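Local atomic coordinates of Spermidine/putrescine ABC transporter, periplasmic binding protein (Treponema pallidum, PDB entry 2V84), a protein that probably binds polyamines such as spermidine and putrescine as the receptor lipoprotein of an ABC transporter. Residues I243-P248 with P310-H315; E287-D290 with P295-I298. One frame throughout, in Å; residues are numbered along the deposited sequence.

Interaction 1. Residues I243-P248 with P310-H315; sequences IDFFIP and PYYSEH
F245 and Y312 meet because their first torsions turn both rings toward each other: the F245 ring trails anti to its own backbone nitrogen (chi1 174°), while that of Y312 sits between its backbone N and carbonyl carbon (chi1 51°). CE2 of F245 then lies 3.8 Å from CD2 of Y312, the two rings meeting at a slant instead of stacking. I247, two residues along from F245 and pointing to the same side of the chain, brings the other apolar group. Its CG1 branch carries CD1 over one face of the Y312 ring, 4.2 Å from the ring centroid and displaced toward the rim on the CD1 side of Y312. This methyl makes a CH-pi contact, so Y312 is touched by a ring carbon of F245, CE2, and by an aliphatic methyl, I247 CD1. The backbones stay apart, with the CA atoms of F245 and Y311 7.7 Å from each other, and one water spans the distance, donating to F245 O at 2.8 Å and to Y311 O, also at 2.8 Å. The side chain of Y311 turns off toward helix 228-234, where its ring stacks on F232; F245 packs against A228 and F232 of the same helix. The phenol OH of Y312 is hydrogen-bonded to Y128 OH of strand 125-137, the strand that pairs antiparallel with 243-246. The contact thus packs the loop between helix 282-292 and strand 321-322 onto the mixed sheet of this solute-binding protein. Its chemistry is divided: apolar and CH-pi contacts seat the Y312 ring on F245 of the strand and on I247 just past its end, a water joins the main chains, and the hydroxyl ties the far end of that ring to a second strand.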
ATOM      1  N   ILE A 243       9.243  12.470 -15.564  1.00 29.41           N
ATOM      2  CA  ILE A 243       8.351  12.262 -14.427  1.00 28.24           C
ATOM      3  C   ILE A 243       9.085  12.570 -13.134  1.00 28.11           C
ATOM      4  O   ILE A 243      10.178  12.076 -12.897  1.00 27.91           O
ATOM      5  CB  ILE A 243       7.804  10.803 -14.331  1.00 27.89           C
ATOM      6  CG1 ILE A 243       7.183  10.347 -15.650  1.00 28.40           C
ATOM      7  CG2 ILE A 243       6.752  10.677 -13.189  1.00 27.44           C
ATOM      8  CD1 ILE A 243       6.904   8.859 -15.712  1.00 28.84           C
ATOM      9  N   ASP A 244       8.456  13.367 -12.273  1.00 27.49           N
ATOM     10  CA  ASP A 244       8.937  13.510 -10.919  1.00 26.59           C
ATOM     11  C   ASP A 244       7.875  12.891 -10.062  1.00 26.33           C
ATOM     12  O   ASP A 244       6.764  13.426  -9.978  1.00 25.44           O
ATOM     13  CB  ASP A 244       9.093  14.991 -10.565  1.00 26.34           C
ATOM     14  CG  ASP A 244       9.723  15.219  -9.209  1.00 26.63           C
ATOM     15  OD1 ASP A 244      10.060  14.254  -8.483  1.00 27.86           O
ATOM     16  OD2 ASP A 244       9.870  16.410  -8.846  1.00 29.04           O
ATOM     17  N   PHE A 245       8.205  11.744  -9.478  1.00 26.28           N
ATOM     18  CA  PHE A 245       7.369  11.105  -8.496  1.00 25.94           C
ATOM     19  C   PHE A 245       8.003  11.416  -7.164  1.00 26.89           C
ATOM     20  O   PHE A 245       9.221  11.256  -7.015  1.00 27.84           O
ATOM     21  CB  PHE A 245       7.302   9.574  -8.695  1.00 25.85           C
ATOM     22  CG  PHE A 245       6.554   8.891  -7.614  1.00 26.04           C
ATOM     23  CD1 PHE A 245       5.172   8.751  -7.688  1.00 23.44           C
ATOM     24  CD2 PHE A 245       7.212   8.476  -6.461  1.00 25.26           C
ATOM     25  CE1 PHE A 245       4.482   8.208  -6.631  1.00 24.50           C
ATOM     26  CE2 PHE A 245       6.526   7.905  -5.426  1.00 24.61           C
ATOM     27  CZ  PHE A 245       5.155   7.778  -5.502  1.00 26.10           C
ATOM     28  N   PHE A 246       7.191  11.851  -6.206  1.00 26.19           N
ATOM     29  CA  PHE A 246       7.657  12.115  -4.843  1.00 27.02           C
ATOM     30  C   PHE A 246       6.570  11.814  -3.841  1.00 28.08           C
ATOM     31  O   PHE A 246       5.386  11.945  -4.130  1.00 28.66           O
ATOM     32  CB  PHE A 246       8.096  13.586  -4.670  1.00 26.07           C
ATOM     33  CG  PHE A 246       7.090  14.581  -5.167  1.00 25.39           C
ATOM     34  CD1 PHE A 246       7.081  14.970  -6.504  1.00 24.95           C
ATOM     35  CD2 PHE A 246       6.176  15.159  -4.303  1.00 22.20           C
ATOM     36  CE1 PHE A 246       6.139  15.887  -6.982  1.00 25.80           C
ATOM     37  CE2 PHE A 246       5.239  16.068  -4.761  1.00 23.46           C
ATOM     38  CZ  PHE A 246       5.217  16.436  -6.114  1.00 25.49           C
ATOM     39  N   ILE A 247       6.985  11.420  -2.647  1.00 29.93           N
ATOM     40  CA  ILE A 247       6.091  11.371  -1.502  1.00 30.74           C
ATOM     41  C   ILE A 247       6.425  12.655  -0.741  1.00 31.21           C
ATOM     42  O   ILE A 247       7.583  12.850  -0.382  1.00 31.69           O
ATOM     43  CB  ILE A 247       6.382  10.125  -0.630  1.00 31.20           C
ATOM     44  CG1 ILE A 247       6.206   8.844  -1.454  1.00 32.18           C
ATOM     45  CG2 ILE A 247       5.530  10.141   0.661  1.00 31.20           C
ATOM     46  CD1 ILE A 247       7.174   7.710  -1.095  1.00 34.72           C
ATOM     47  N   PRO A 248       5.432  13.553  -0.522  1.00 31.24           N
ATOM     48  CA  PRO A 248       5.707  14.820   0.136  1.00 31.15           C
ATOM     49  C   PRO A 248       6.422  14.636   1.484  1.00 32.07           C
ATOM     50  O   PRO A 248       5.984  13.825   2.308  1.00 32.34           O
ATOM     51  CB  PRO A 248       4.309  15.414   0.320  1.00 30.61           C
ATOM     52  CG  PRO A 248       3.559  14.871  -0.869  1.00 30.41           C
ATOM     53  CD  PRO A 248       4.023  13.454  -0.954  1.00 30.40           C
ATOM     54  N   PRO A 310      15.406   1.676  -7.235  1.00 34.73           N
ATOM     55  CA  PRO A 310      14.047   1.968  -6.775  1.00 34.55           C
ATOM     56  C   PRO A 310      13.513   3.336  -7.231  1.00 34.35           C
ATOM     57  O   PRO A 310      14.283   4.275  -7.416  1.00 34.19           O
ATOM     58  CB  PRO A 310      14.169   1.929  -5.242  1.00 34.42           C
ATOM     59  CG  PRO A 310      15.446   1.226  -4.955  1.00 34.72           C
ATOM     60  CD  PRO A 310      16.347   1.537  -6.107  1.00 34.69           C
ATOM     61  N   TYR A 311      12.188   3.424  -7.387  1.00 34.37           N
ATOM     62  CA  TYR A 311      11.505   4.656  -7.795  1.00 33.91           C
ATOM     63  C   TYR A 311      11.431   5.674  -6.675  1.00 33.72           C
ATOM     64  O   TYR A 311      11.251   6.855  -6.915  1.00 33.35           O
ATOM     65  CB  TYR A 311      10.102   4.360  -8.324  1.00 34.02           C
ATOM     66  CG  TYR A 311      10.121   3.623  -9.641  1.00 34.52           C
ATOM     67  CD1 TYR A 311      10.987   4.010 -10.649  1.00 33.37           C
ATOM     68  CD2 TYR A 311       9.279   2.532  -9.879  1.00 35.04           C
ATOM     69  CE1 TYR A 311      11.027   3.350 -11.860  1.00 35.60           C
ATOM     70  CE2 TYR A 311       9.316   1.851 -11.105  1.00 34.89           C
ATOM     71  CZ  TYR A 311      10.189   2.279 -12.083  1.00 35.10           C
ATOM     72  OH  TYR A 311      10.247   1.654 -13.304  1.00 36.65           O
ATOM     73  N   TYR A 312      11.545   5.196  -5.447  1.00 34.35           N
ATOM     74  CA  TYR A 312      11.739   6.052  -4.288  1.00 34.12           C
ATOM     75  C   TYR A 312      12.653   5.305  -3.314  1.00 34.67           C
ATOM     76  O   TYR A 312      12.817   4.083  -3.445  1.00 34.41           O
ATOM     77  CB  TYR A 312      10.402   6.436  -3.662  1.00 34.10           C
ATOM     78  CG  TYR A 312       9.452   5.295  -3.352  1.00 33.65           C
ATOM     79  CD1 TYR A 312       9.469   4.669  -2.106  1.00 34.52           C
ATOM     80  CD2 TYR A 312       8.505   4.872  -4.284  1.00 35.02           C
ATOM     81  CE1 TYR A 312       8.576   3.617  -1.810  1.00 35.21           C
ATOM     82  CE2 TYR A 312       7.587   3.827  -3.984  1.00 36.28           C
ATOM     83  CZ  TYR A 312       7.639   3.208  -2.751  1.00 33.94           C
ATOM     84  OH  TYR A 312       6.747   2.187  -2.419  1.00 32.06           O
ATOM     85  N   SER A 313      13.291   6.023  -2.388  1.00 35.36           N
ATOM     86  CA  SER A 313      14.177   5.369  -1.418  1.00 35.91           C
ATOM     87  C   SER A 313      13.409   5.036  -0.158  1.00 36.36           C
ATOM     88  O   SER A 313      12.298   5.522   0.032  1.00 36.38           O
ATOM     89  CB  SER A 313      15.433   6.199  -1.104  1.00 36.08           C
ATOM     90  OG  SER A 313      15.169   7.176  -0.123  1.00 38.82           O
ATOM     91  N   GLU A 314      13.996   4.190   0.690  1.00 36.21           N
ATOM     92  CA  GLU A 314      13.363   3.767   1.937  1.00 37.21           C
ATOM     93  C   GLU A 314      13.351   4.921   2.925  1.00 37.23           C
ATOM     94  O   GLU A 314      12.537   4.954   3.845  1.00 36.94           O
ATOM     95  CB  GLU A 314      14.069   2.531   2.541  1.00 37.55           C
ATOM     96  CG  GLU A 314      15.538   2.742   2.876  1.00 41.22           C
ATOM     97  CD  GLU A 314      15.989   1.987   4.124  1.00 47.14           C
ATOM     98  OE1 GLU A 314      15.144   1.349   4.799  1.00 47.85           O
ATOM     99  OE2 GLU A 314      17.203   2.045   4.436  1.00 49.50           O
ATOM    100  N   HIS A 315      14.274   5.862   2.725  1.00 37.05           N
ATOM    101  CA  HIS A 315      14.377   7.034   3.571  1.00 37.85           C
ATOM    102  C   HIS A 315      13.212   8.001   3.335  1.00 37.62           C
ATOM    103  O   HIS A 315      12.947   8.862   4.169  1.00 37.67           O
ATOM    104  CB  HIS A 315      15.712   7.741   3.342  1.00 38.17           C
ATOM    105  CG  HIS A 315      16.902   6.849   3.528  1.00 40.98           C
ATOM    106  ND1 HIS A 315      17.308   6.398   4.767  1.00 43.64           N
ATOM    107  CD2 HIS A 315      17.764   6.311   2.632  1.00 42.66           C
ATOM    108  CE1 HIS A 315      18.372   5.628   4.626  1.00 44.01           C
ATOM    109  NE2 HIS A 315      18.673   5.565   3.342  1.00 44.60           N
TER
HETATM  110  O   HOH W   1      10.736   9.353  -5.716  1.00 33.94           O

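Interaction 2. Residues E287-D290 with P295-I298; sequences EFLD and PSTI
L289 reaches from helix 282-292 to P295 and S296 in the loop that follows, and it carries the whole contact from the helical side. Two residues earlier, E287 has its carboxylate salt-bridged to K43 and hydrogen-bonded to S39. F288 turns its ring to Y127, edge-to-face, and to F279. L289 itself has CG anti to the carbonyl carbon (chi1 -61°), which extends the isobutyl fork to the loop. One prong, CD2, stops 3.6 Å from P295 O; the other, CD1, lies 3.7 Å from both CA and CB of S296. D290 then accepts hydrogen bonds from the backbone N of K307 at OD2, and from the backbone N of K308 and NE2 of Q306 at OD1. Across from L289, S296 is the centre of an inverse gamma turn, with a weak T297 N to P295 O bond of 2.9 Å, and its OG is hydrogen-bonded to H299 O. The meeting is therefore buried van der Waals packing of one leucine on a tight turn. Here the loop lies back against the C-terminal half of helix 282-292, beside strand 125-137, whose Y128 touches L289, P295 and T297, while helix 38-48 packs on F288 through L40.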
ATOM      1  N   GLU A 287      13.858 -10.036  -5.904  1.00 32.77           N
ATOM      2  CA  GLU A 287      13.104 -10.218  -7.152  1.00 33.01           C
ATOM      3  C   GLU A 287      11.696  -9.620  -7.070  1.00 32.74           C
ATOM      4  O   GLU A 287      11.184  -9.070  -8.058  1.00 32.35           O
ATOM      5  CB  GLU A 287      13.066 -11.700  -7.571  1.00 32.84           C
ATOM      6  CG  GLU A 287      12.133 -12.015  -8.750  1.00 32.87           C
ATOM      7  CD  GLU A 287      12.114 -13.490  -9.113  1.00 33.39           C
ATOM      8  OE1 GLU A 287      13.148 -14.149  -8.938  1.00 32.33           O
ATOM      9  OE2 GLU A 287      11.072 -13.996  -9.580  1.00 35.27           O
ATOM     10  N   PHE A 288      11.079  -9.717  -5.891  1.00 32.84           N
ATOM     11  CA  PHE A 288       9.801  -9.068  -5.622  1.00 32.19           C
ATOM     12  C   PHE A 288       9.923  -7.546  -5.752  1.00 32.85           C
ATOM     13  O   PHE A 288       9.126  -6.914  -6.450  1.00 33.48           O
ATOM     14  CB  PHE A 288       9.277  -9.450  -4.231  1.00 32.08           C
ATOM     15  CG  PHE A 288       8.217  -8.506  -3.699  1.00 30.95           C
ATOM     16  CD1 PHE A 288       6.976  -8.384  -4.327  1.00 29.59           C
ATOM     17  CD2 PHE A 288       8.467  -7.735  -2.569  1.00 31.90           C
ATOM     18  CE1 PHE A 288       6.017  -7.515  -3.849  1.00 28.33           C
ATOM     19  CE2 PHE A 288       7.499  -6.854  -2.078  1.00 29.45           C
ATOM     20  CZ  PHE A 288       6.275  -6.746  -2.722  1.00 29.20           C
ATOM     21  N   LEU A 289      10.918  -6.960  -5.091  1.00 32.50           N
ATOM     22  CA  LEU A 289      11.082  -5.509  -5.099  1.00 33.14           C
ATOM     23  C   LEU A 289      11.368  -4.973  -6.489  1.00 33.71           C
ATOM     24  O   LEU A 289      10.816  -3.948  -6.895  1.00 34.20           O
ATOM     25  CB  LEU A 289      12.193  -5.091  -4.140  1.00 33.06           C
ATOM     26  CG  LEU A 289      11.976  -5.458  -2.676  1.00 31.97           C
ATOM     27  CD1 LEU A 289      13.273  -5.229  -1.910  1.00 32.01           C
ATOM     28  CD2 LEU A 289      10.800  -4.697  -2.030  1.00 31.51           C
ATOM     29  N   ASP A 290      12.213  -5.698  -7.217  1.00 34.18           N
ATOM     30  CA  ASP A 290      12.653  -5.305  -8.559  1.00 34.71           C
ATOM     31  C   ASP A 290      11.511  -5.342  -9.562  1.00 35.32           C
ATOM     32  O   ASP A 290      11.558  -4.649 -10.586  1.00 35.41           O
ATOM     33  CB  ASP A 290      13.728  -6.262  -9.047  1.00 34.81           C
ATOM     34  CG  ASP A 290      15.085  -5.998  -8.441  1.00 35.27           C
ATOM     35  OD1 ASP A 290      15.274  -5.002  -7.720  1.00 35.58           O
ATOM     36  OD2 ASP A 290      15.989  -6.809  -8.707  1.00 35.89           O
ATOM     37  N   PRO A 295      12.030   0.034  -3.068  1.00 33.20           N
ATOM     38  CA  PRO A 295      13.233  -0.044  -2.243  1.00 33.04           C
ATOM     39  C   PRO A 295      13.042  -1.095  -1.169  1.00 32.37           C
ATOM     40  O   PRO A 295      11.916  -1.503  -0.900  1.00 32.23           O
ATOM     41  CB  PRO A 295      13.297   1.342  -1.607  1.00 32.83           C
ATOM     42  CG  PRO A 295      11.840   1.711  -1.438  1.00 33.56           C
ATOM     43  CD  PRO A 295      11.147   1.148  -2.646  1.00 33.30           C
ATOM     44  N   SER A 296      14.132  -1.541  -0.559  1.00 32.01           N
ATOM     45  CA  SER A 296      14.027  -2.557   0.463  1.00 32.13           C
ATOM     46  C   SER A 296      13.679  -1.911   1.803  1.00 31.77           C
ATOM     47  O   SER A 296      14.522  -1.784   2.684  1.00 33.16           O
ATOM     48  CB  SER A 296      15.323  -3.385   0.554  1.00 31.67           C
ATOM     49  OG  SER A 296      15.131  -4.569   1.319  1.00 32.47           O
ATOM     50  N   THR A 297      12.423  -1.512   1.952  1.00 31.63           N
ATOM     51  CA  THR A 297      11.942  -0.875   3.186  1.00 30.75           C
ATOM     52  C   THR A 297      11.908  -1.785   4.412  1.00 30.87           C
ATOM     53  O   THR A 297      12.081  -1.307   5.527  1.00 29.41           O
ATOM     54  CB  THR A 297      10.552  -0.255   2.980  1.00 31.49           C
ATOM     55  OG1 THR A 297       9.689  -1.230   2.387  1.00 30.08           O
ATOM     56  CG2 THR A 297      10.655   0.935   2.053  1.00 31.57           C
ATOM     57  N   ILE A 298      11.694  -3.096   4.220  1.00 29.80           N
ATOM     58  CA  ILE A 298      11.504  -3.986   5.379  1.00 28.77           C
ATOM     59  C   ILE A 298      12.606  -5.014   5.589  1.00 29.16           C
ATOM     60  O   ILE A 298      12.671  -5.648   6.643  1.00 28.85           O
ATOM     61  CB  ILE A 298      10.133  -4.770   5.353  1.00 28.61           C
ATOM     62  CG1 ILE A 298      10.139  -5.901   4.311  1.00 28.97           C
ATOM     63  CG2 ILE A 298       8.954  -3.824   5.160  1.00 26.19           C
ATOM     64  CD1 ILE A 298       8.979  -6.859   4.444  1.00 27.99           C
TER

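Overall arrangement
Interactions 1 and 2 have centres about 14 Å apart and adjoin through their loop segments, 310-315 and 295-298. P295 is the main joint: its CG lies 3.3 Å from Y312 O and its N 3.6 Å from P310 CB, while E314 CB packs 3.8 Å from T297 CG2. Both loop segments lie between helix 282-292 and strand 321-322, so interaction 2 packs the start of this connection on the helix, and interaction 1 packs a later part on F245 and I247, at the end of strand 243-246 and just past it. Y128 links them further, meeting Y312, L289 and P295. The side chain of I247 is about 8 Å from that of E168, a predicted spermidine-binding residue; interaction 2 lies away from that site.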